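PDB 4IC4: oxysterol-binding protein homolog 3 from Saccharomyces cerevisiae, which carries lipids in a hydrophobic pocket and transfers them between membranes through the cytosol, coupled to phosphoinositides, and is involved in sterol homeostasis. Local coordinates for residues R91-P94 with I95-V98; L345-L348 with Q349-R353; E307-E310 with I311-G314; F105-I108 with Y109-K112. All coordinates share one frame; numbering follows the deposited sequence.

Contact 1 of 4, residues R91-P94 with I95-V98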
# COMPACT_ATOMS: atom_id res chain seq x y z
N ARG A 91 14.92 -20.09 -3.06
CA ARG A 91 16.23 -19.77 -3.64
C ARG A 91 17.33 -19.70 -2.58
O ARG A 91 17.06 -19.45 -1.41
CB ARG A 91 16.15 -18.43 -4.38
CG ARG A 91 15.18 -18.44 -5.55
CD ARG A 91 15.83 -18.95 -6.82
NE ARG A 91 16.86 -18.03 -7.30
CZ ARG A 91 17.48 -18.15 -8.47
NH1 ARG A 91 18.40 -17.26 -8.82
NH2 ARG A 91 17.19 -19.15 -9.28
N PRO A 92 18.59 -19.93 -2.99
CA PRO A 92 19.72 -19.89 -2.07
C PRO A 92 20.13 -18.47 -1.65
O PRO A 92 20.78 -18.28 -0.62
CB PRO A 92 20.82 -20.60 -2.85
CG PRO A 92 20.54 -20.18 -4.25
CD PRO A 92 19.03 -20.34 -4.34
N ASP A 93 19.73 -17.49 -2.46
CA ASP A 93 20.04 -16.08 -2.20
C ASP A 93 18.72 -15.33 -2.05
O ASP A 93 18.40 -14.45 -2.85
CB ASP A 93 20.85 -15.51 -3.36
CG ASP A 93 20.11 -15.60 -4.69
OD1 ASP A 93 19.53 -16.67 -4.98
OD2 ASP A 93 20.11 -14.61 -5.44
N PRO A 94 17.95 -15.64 -1.00
CA PRO A 94 16.65 -15.00 -0.75
C PRO A 94 16.58 -13.48 -0.70
O PRO A 94 15.62 -12.89 -1.18
CB PRO A 94 16.20 -15.64 0.56
CG PRO A 94 17.49 -15.93 1.26
CD PRO A 94 18.32 -16.51 0.13
N ILE A 95 17.59 -12.83 -0.13
CA ILE A 95 17.53 -11.38 -0.04
C ILE A 95 17.48 -10.70 -1.40
O ILE A 95 17.03 -9.56 -1.51
CB ILE A 95 18.71 -10.80 0.80
CG1 ILE A 95 18.34 -9.41 1.33
CG2 ILE A 95 19.97 -10.71 -0.05
CD1 ILE A 95 19.25 -8.88 2.42
N THR A 96 17.91 -11.39 -2.45
CA THR A 96 17.85 -10.80 -3.78
C THR A 96 16.39 -10.61 -4.17
O THR A 96 16.01 -9.56 -4.70
CB THR A 96 18.53 -11.69 -4.85
OG1 THR A 96 17.93 -12.99 -4.85
CG2 THR A 96 20.02 -11.82 -4.57
N PHE A 97 15.57 -11.62 -3.90
CA PHE A 97 14.16 -11.55 -4.24
C PHE A 97 13.37 -10.71 -3.25
O PHE A 97 12.38 -10.06 -3.62
CB PHE A 97 13.59 -12.97 -4.36
CG PHE A 97 14.24 -13.76 -5.46
CD1 PHE A 97 15.40 -14.49 -5.21
CD2 PHE A 97 13.75 -13.70 -6.76
CE1 PHE A 97 16.07 -15.14 -6.25
CE2 PHE A 97 14.42 -14.34 -7.80
CZ PHE A 97 15.58 -15.06 -7.55
N VAL A 98 13.79 -10.71 -1.99
CA VAL A 98 13.11 -9.89 -0.99
C VAL A 98 13.36 -8.43 -1.37
O VAL A 98 12.48 -7.58 -1.24
CB VAL A 98 13.64 -10.16 0.43
CG1 VAL A 98 13.03 -9.18 1.42
CG2 VAL A 98 13.31 -11.59 0.84

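Contact 2 of 4, residues L345-L348 with Q349-R353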
# COMPACT_ATOMS: atom_id res chain seq x y z
N LEU A 345 -19.79 10.26 6.23
CA LEU A 345 -18.95 9.32 6.98
C LEU A 345 -18.01 10.06 7.93
O LEU A 345 -17.80 9.64 9.06
CB LEU A 345 -18.14 8.45 6.03
CG LEU A 345 -18.73 7.09 5.64
CD1 LEU A 345 -20.06 7.27 4.93
CD2 LEU A 345 -17.73 6.35 4.75
N GLU A 346 -17.44 11.17 7.46
CA GLU A 346 -16.53 11.94 8.29
C GLU A 346 -17.27 12.53 9.49
O GLU A 346 -16.76 12.54 10.61
CB GLU A 346 -15.89 13.07 7.47
CG GLU A 346 -14.39 12.91 7.26
CD GLU A 346 -14.03 11.64 6.52
OE1 GLU A 346 -14.50 11.46 5.38
OE2 GLU A 346 -13.27 10.83 7.08
N GLN A 347 -18.48 13.01 9.23
CA GLN A 347 -19.31 13.62 10.26
C GLN A 347 -19.72 12.59 11.32
O GLN A 347 -19.69 12.87 12.52
CB GLN A 347 -20.55 14.24 9.61
CG GLN A 347 -21.18 15.37 10.39
CD GLN A 347 -21.84 14.91 11.66
OE1 GLN A 347 -22.75 14.07 11.64
NE2 GLN A 347 -21.40 15.46 12.79
N LEU A 348 -20.10 11.39 10.89
CA LEU A 348 -20.50 10.36 11.84
C LEU A 348 -19.33 9.99 12.74
O LEU A 348 -19.49 9.78 13.94
CB LEU A 348 -21.00 9.11 11.10
CG LEU A 348 -22.31 9.26 10.33
CD1 LEU A 348 -22.63 7.94 9.65
CD2 LEU A 348 -23.44 9.66 11.27
N GLN A 349 -18.15 9.90 12.15
CA GLN A 349 -16.96 9.56 12.92
C GLN A 349 -16.62 10.66 13.93
O GLN A 349 -16.25 10.37 15.07
CB GLN A 349 -15.78 9.32 11.99
CG GLN A 349 -14.47 9.11 12.70
CD GLN A 349 -13.41 8.61 11.77
OE1 GLN A 349 -13.12 7.42 11.73
NE2 GLN A 349 -12.84 9.51 10.98
N ARG A 350 -16.74 11.91 13.51
CA ARG A 350 -16.46 13.03 14.40
C ARG A 350 -17.43 13.02 15.58
O ARG A 350 -17.03 13.28 16.72
CB ARG A 350 -16.57 14.36 13.66
CG ARG A 350 -16.39 15.56 14.57
CD ARG A 350 -15.16 16.37 14.23
NE ARG A 350 -15.46 17.46 13.31
CZ ARG A 350 -16.19 18.53 13.63
NH1 ARG A 350 -16.69 18.66 14.85
NH2 ARG A 350 -16.40 19.48 12.73
N GLU A 351 -18.70 12.72 15.31
CA GLU A 351 -19.70 12.67 16.37
C GLU A 351 -19.36 11.58 17.37
O GLU A 351 -19.45 11.78 18.58
CB GLU A 351 -21.09 12.40 15.78
CG GLU A 351 -21.65 13.53 14.94
CD GLU A 351 -21.98 14.77 15.76
OE1 GLU A 351 -22.38 15.79 15.16
OE2 GLU A 351 -21.85 14.71 17.00
N ARG A 352 -18.95 10.41 16.87
CA ARG A 352 -18.58 9.32 17.76
C ARG A 352 -17.38 9.72 18.61
O ARG A 352 -17.34 9.47 19.81
CB ARG A 352 -18.21 8.07 16.95
CG ARG A 352 -19.38 7.37 16.28
CD ARG A 352 -18.98 5.96 15.85
NE ARG A 352 -18.02 5.95 14.75
CZ ARG A 352 -18.35 6.03 13.47
NH1 ARG A 352 -19.63 6.14 13.12
NH2 ARG A 352 -17.41 6.01 12.53
N ARG A 353 -16.41 10.35 17.96
CA ARG A 353 -15.19 10.78 18.63
C ARG A 353 -15.46 11.79 19.73
O ARG A 353 -15.01 11.61 20.87
CB ARG A 353 -14.24 11.38 17.59
CG ARG A 353 -12.78 11.47 18.01
CD ARG A 353 -11.93 11.93 16.83
NE ARG A 353 -10.50 11.93 17.12
CZ ARG A 353 -9.75 10.83 17.19
NH1 ARG A 353 -10.29 9.63 16.98
NH2 ARG A 353 -8.46 10.93 17.45
O HOH W 1 -18.21 6.98 10.01
O HOH W 2 -11.06 9.09 8.60
O HOH W 3 -13.98 12.33 11.03

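Contact 3 of 4, residues E307-E310 with I311-G314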
# COMPACT_ATOMS: atom_id res chain seq x y z
N GLU A 307 -13.24 -4.76 -5.74
CA GLU A 307 -14.29 -5.62 -6.29
C GLU A 307 -14.76 -6.67 -5.30
O GLU A 307 -13.97 -7.24 -4.54
CB GLU A 307 -13.79 -6.34 -7.56
CG GLU A 307 -14.84 -7.30 -8.13
CD GLU A 307 -14.39 -8.02 -9.39
OE1 GLU A 307 -13.18 -8.30 -9.54
OE2 GLU A 307 -15.26 -8.32 -10.24
N ILE A 308 -16.07 -6.90 -5.29
CA ILE A 308 -16.66 -7.92 -4.44
C ILE A 308 -16.91 -9.12 -5.35
O ILE A 308 -17.70 -9.04 -6.29
CB ILE A 308 -18.01 -7.45 -3.84
CG1 ILE A 308 -17.77 -6.28 -2.87
CG2 ILE A 308 -18.69 -8.60 -3.11
CD1 ILE A 308 -19.04 -5.69 -2.31
N THR A 309 -16.21 -10.22 -5.09
CA THR A 309 -16.37 -11.43 -5.88
C THR A 309 -17.01 -12.49 -4.99
O THR A 309 -17.38 -12.21 -3.85
CB THR A 309 -15.02 -11.98 -6.38
OG1 THR A 309 -14.26 -12.46 -5.26
CG2 THR A 309 -14.23 -10.90 -7.11
N GLU A 310 -17.12 -13.71 -5.51
CA GLU A 310 -17.70 -14.81 -4.74
C GLU A 310 -16.87 -15.09 -3.49
O GLU A 310 -17.33 -15.73 -2.55
CB GLU A 310 -17.76 -16.07 -5.61
CG GLU A 310 -16.41 -16.52 -6.12
CD GLU A 310 -16.50 -17.60 -7.17
OE1 GLU A 310 -16.95 -18.72 -6.85
OE2 GLU A 310 -16.14 -17.31 -8.33
N ILE A 311 -15.63 -14.61 -3.47
CA ILE A 311 -14.78 -14.82 -2.31
C ILE A 311 -15.27 -13.99 -1.13
O ILE A 311 -15.34 -14.47 -0.00
CB ILE A 311 -13.32 -14.42 -2.60
CG1 ILE A 311 -12.71 -15.36 -3.64
CG2 ILE A 311 -12.50 -14.44 -1.31
CD1 ILE A 311 -11.31 -14.99 -4.05
N GLU A 312 -15.65 -12.75 -1.41
CA GLU A 312 -16.11 -11.83 -0.38
C GLU A 312 -17.62 -11.79 -0.13
O GLU A 312 -18.05 -11.47 0.98
CB GLU A 312 -15.66 -10.40 -0.71
CG GLU A 312 -14.15 -10.18 -0.78
CD GLU A 312 -13.54 -10.59 -2.11
OE1 GLU A 312 -14.28 -10.75 -3.10
OE2 GLU A 312 -12.30 -10.75 -2.17
N LYS A 313 -18.41 -12.10 -1.15
CA LYS A 313 -19.87 -12.03 -1.04
C LYS A 313 -20.45 -12.71 0.18
O LYS A 313 -20.36 -13.93 0.33
CB LYS A 313 -20.54 -12.58 -2.30
CG LYS A 313 -22.07 -12.46 -2.27
CD LYS A 313 -22.72 -13.12 -3.48
CE LYS A 313 -24.24 -13.06 -3.39
NZ LYS A 313 -24.90 -13.79 -4.51
N GLY A 314 -21.05 -11.90 1.06
CA GLY A 314 -21.68 -12.39 2.27
C GLY A 314 -20.74 -12.80 3.38
O GLY A 314 -21.19 -13.27 4.43
O HOH W 4 -12.15 -9.35 -4.65
O HOH W 5 -19.81 -15.86 -1.66

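Contact 4 of 4, residues F105-I108 with Y109-K112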
# COMPACT_ATOMS: atom_id res chain seq x y z
N PHE A 105 6.74 -2.23 -5.17
CA PHE A 105 5.55 -1.42 -4.95
C PHE A 105 5.62 -0.05 -5.63
O PHE A 105 4.59 0.53 -5.97
CB PHE A 105 5.29 -1.23 -3.45
CG PHE A 105 6.07 -0.12 -2.84
CD1 PHE A 105 7.42 -0.27 -2.56
CD2 PHE A 105 5.47 1.11 -2.58
CE1 PHE A 105 8.17 0.78 -2.03
CE2 PHE A 105 6.21 2.17 -2.05
CZ PHE A 105 7.56 2.00 -1.77
N LEU A 106 6.83 0.46 -5.84
CA LEU A 106 7.00 1.76 -6.47
C LEU A 106 6.42 1.80 -7.88
O LEU A 106 5.99 2.85 -8.36
CB LEU A 106 8.48 2.14 -6.55
CG LEU A 106 9.18 2.45 -5.23
CD1 LEU A 106 10.68 2.52 -5.47
CD2 LEU A 106 8.66 3.76 -4.66
N SER A 107 6.39 0.64 -8.54
CA SER A 107 5.90 0.54 -9.91
C SER A 107 4.47 1.00 -10.15
O SER A 107 4.10 1.25 -11.30
CB SER A 107 6.06 -0.91 -10.41
OG SER A 107 5.23 -1.80 -9.68
N ILE A 108 3.66 1.11 -9.10
CA ILE A 108 2.28 1.54 -9.32
C ILE A 108 2.22 3.00 -9.76
O ILE A 108 1.19 3.47 -10.22
CB ILE A 108 1.39 1.36 -8.06
CG1 ILE A 108 1.88 2.23 -6.90
CG2 ILE A 108 1.34 -0.11 -7.67
CD1 ILE A 108 0.94 2.25 -5.71
N TYR A 109 3.34 3.71 -9.63
CA TYR A 109 3.40 5.11 -10.02
C TYR A 109 4.08 5.31 -11.37
O TYR A 109 4.41 6.44 -11.73
CB TYR A 109 4.14 5.91 -8.95
CG TYR A 109 3.47 5.85 -7.60
CD1 TYR A 109 2.20 6.38 -7.41
CD2 TYR A 109 4.09 5.22 -6.51
CE1 TYR A 109 1.55 6.29 -6.18
CE2 TYR A 109 3.45 5.13 -5.27
CZ TYR A 109 2.17 5.66 -5.12
OH TYR A 109 1.51 5.57 -3.92
N ARG A 110 4.27 4.23 -12.12
CA ARG A 110 4.93 4.36 -13.42
C ARG A 110 4.12 5.24 -14.36
O ARG A 110 4.69 6.01 -15.13
CB ARG A 110 5.23 2.99 -14.03
CG ARG A 110 4.06 2.04 -14.29
CD ARG A 110 4.67 0.70 -14.70
NE ARG A 110 3.75 -0.36 -15.08
CZ ARG A 110 3.04 -1.10 -14.24
NH1 ARG A 110 3.11 -0.89 -12.93
NH2 ARG A 110 2.31 -2.11 -14.69
N ASP A 111 2.80 5.11 -14.33
CA ASP A 111 1.96 5.97 -15.15
C ASP A 111 1.71 7.17 -14.25
O ASP A 111 1.03 7.07 -13.23
CB ASP A 111 0.62 5.30 -15.49
CG ASP A 111 -0.23 6.15 -16.43
OD1 ASP A 111 -0.28 7.38 -16.21
OD2 ASP A 111 -0.84 5.60 -17.36
N LYS A 112 2.27 8.31 -14.64
CA LYS A 112 2.15 9.54 -13.86
C LYS A 112 0.72 9.91 -13.47
O LYS A 112 0.51 10.66 -12.52
CB LYS A 112 2.79 10.70 -14.63
CG LYS A 112 4.29 10.56 -14.79
CD LYS A 112 4.89 11.70 -15.60
CE LYS A 112 6.40 11.55 -15.73
NZ LYS A 112 7.00 12.62 -16.57
O HOH W 6 2.83 -2.62 -10.60
O HOH W 7 0.95 3.26 -12.99

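Contact 1 of 4, residues R91-P94 with I95-V98
Asp93 and Thr96 meet at the first turn of helix 94-104, where a loop of the OSBP-related domain winds into its helix. The carbonyl oxygen of Asp93 accepts Thr96 N at 3.1 Å, with the donor well above the carbonyl plane, so the turn opens with a bond three residues along. The hydroxyl of Thr96 adds to this grip. Its first torsion (chi1 56°) sets OG1 between backbone N and carbonyl carbon and so turns it back to the loop, where Thr96 OG1 lies 2.5 Å from Asp93 O and 2.8 Å from Asp93 OD2. One residue on, Pro94 O receives Val98 N at 3.0 Å in a nearly straight bond (159°), the first regular helical one here, along with a weaker one from Phe97 N.

The Arg91 side chain crosses the CE1 and CZ end of the Phe97 ring at about a right angle: Arg91 NE comes to 3.2 Å from Phe97 CE1, and the guanidinium and ring planes stand 82° apart. The same guanidinium has a long ion pair from NE to Asp93 OD1, and a weak one from NH1 to Glu280. With an alanine here, the CE1 and CZ end of Phe97 would probably lose its contacts with the arginine chain and guanidinium, and Asp93 a nearby positive charge. Phe196 of strand 195-199 packs against Pro94, Ile95 and Val98, holding the helix start to the strands. Phe97 CD1 rests 3.8 Å from Asp93 O, which lies at the ring edge, near its plane.

Contact 2 of 4, residues L345-L348 with Q349-R353
Gln349 hangs its amide beside Glu346, pointing the same way, but the two side chains meet through water. Gln349 NE2 donates at 3.0 Å to one water that donates a hydrogen bond to Glu346 OE2, and to a second that donates to Glu346 O. With CG anti to the backbone N (chi1 174°) and the chain extended beyond it, OE1 reaches the backbone N of Leu124. Arg350 joins through its backbone, Arg350 N to Glu346 O at 3.0 Å, while its guanidinium turns off from residues 345-348. Glu351 turns its carboxylate back one helical turn to Gln347; Gln347 NE2 lies 2.6 Å from Glu351 OE1, a bond left doubtful by a clash of the same nitrogen. If Gln347 were a leucine, Glu351 would probably be left without this amide partner. Arg352 bends its guanidinium so that Leu348 O lies over one face; Arg352 NH2 donates to a water held by Leu345 O, and Arg352 NH1 bonds Leu396 O.

Glu346 to Arg350 belong to the phosphatidylinositol 4-phosphate site, as does His146. Helix 335-354 packs Leu345 on Pro325 and Asp326 of helix 325-331, and Gln349 on Leu123, between strands 118-120 and 127-132, and on His146, just after strand 137-145.

Contact 3 of 4, residues E307-E310 with I311-G314
Glu312 reaches back to Thr309 and grips it twice with one oxygen. Thr309 N points at Glu312 OE1 from 2.8 Å in a nearly straight bond (162°), meeting the oxygen almost along its C-O direction. The hydroxyl gives its proton to the same atom: Thr309 OG1 lies 2.8 Å from Glu312 OE1, on the syn side and 24° out of the carboxylate plane. A bend at the second torsion of Glu312 (chi2 81°) curls the carboxylate back to make both bonds possible. Two donors on one buried oxygen would probably stabilise its negative charge.

Having spent its proton, Thr309 OG1 still accepts: Ile311 N comes to it at 3.1 Å. The hydroxyl therefore links the carboxylate to the backbone of the turn. Behind it, Lys313 N donates to Thr309 O at 2.9 Å, nearly along the carbonyl, and Glu312 N adds a weak bond to the same oxygen. On the outer side a water bridges two carbonyls, 2.6 Å from Glu310 O and 2.8 Å from Lys313 O.

Farther out, Ile311 lays its side chain on Ile131 of strand 127-132 and on Val28 and Arg30 of the N-terminal loop, while Ile311 O is taken by Arg385. Glu307 OE1 holds Arg31 N, and Arg322 makes a long, weak ion pair with Glu312 OE2. This is one isolated helical turn in the loop between helices 300-305 and 325-331: an ST turn, with threonine hydroxyl bonded to the N-H two residues on, locked by an alpha-turn bond from Lys313 to Thr309.

Contact 4 of 4, residues F105-I108 with Y109-K112
Tyr109 N bonds Leu106 O at 3.1 Å and Arg110 N bonds Ser107 O at 3.1 Å, two successive three-residue steps of a 3-10 turn that follows helix 94-104. Arg110 then uses its side chain on the same carbonyl. Arg110 NH1 donates to Ser107 O at 2.9 Å, nearly in the guanidinium plane, and the two nitrogens approach that oxygen from opposite faces of the carbonyl. The carbonyl is thus clamped between backbone and side chain. A water also bridges that NH1 to Ser107 OG: it accepts from Arg110 NH1 at 2.9 Å and donates to Ser107 OG, whose hydroxyl is also bonded to Ser104 O.

On another side of the turn Ile108 and Tyr109 lie side by side. With CG1 between the backbone N and the carbonyl carbon (chi1 63°), Ile108 brings it over the middle of the ring; Ile108 CG1 stands 3.7 Å from the centroid of the Tyr109 ring, 12° off its normal, a CH-pi contact. Leu74 of helix 71-76 touches both residues, and Met215 of strand 214-225 touches Tyr109. Ile108 CD1 runs on along the ring to end 3.8 Å from Tyr109 OH.

Along the chain the order is contact 1, contact 4, contact 3, contact 2, all inside one OSBP-related domain. The nearest atoms of contacts 1 and 4 are about 9 Å apart, the closest approach of any pair. Helix 94-104 starts in contact 1 and leads straight into contact 4, and their side chains meet different strands of the barrel, 195-199 and 214-225. Contact 3 sits in the loop ahead of helix 325-331, whereas contact 2 lies on helix 335-354; the centres of contacts 2 and 3 are about 28 Å apart. Contacts 1 and 2 are on opposite sides of the chain's centre, 46 Å between centres, so the phosphoinositide-binding helix is far from the start of helix 94-104.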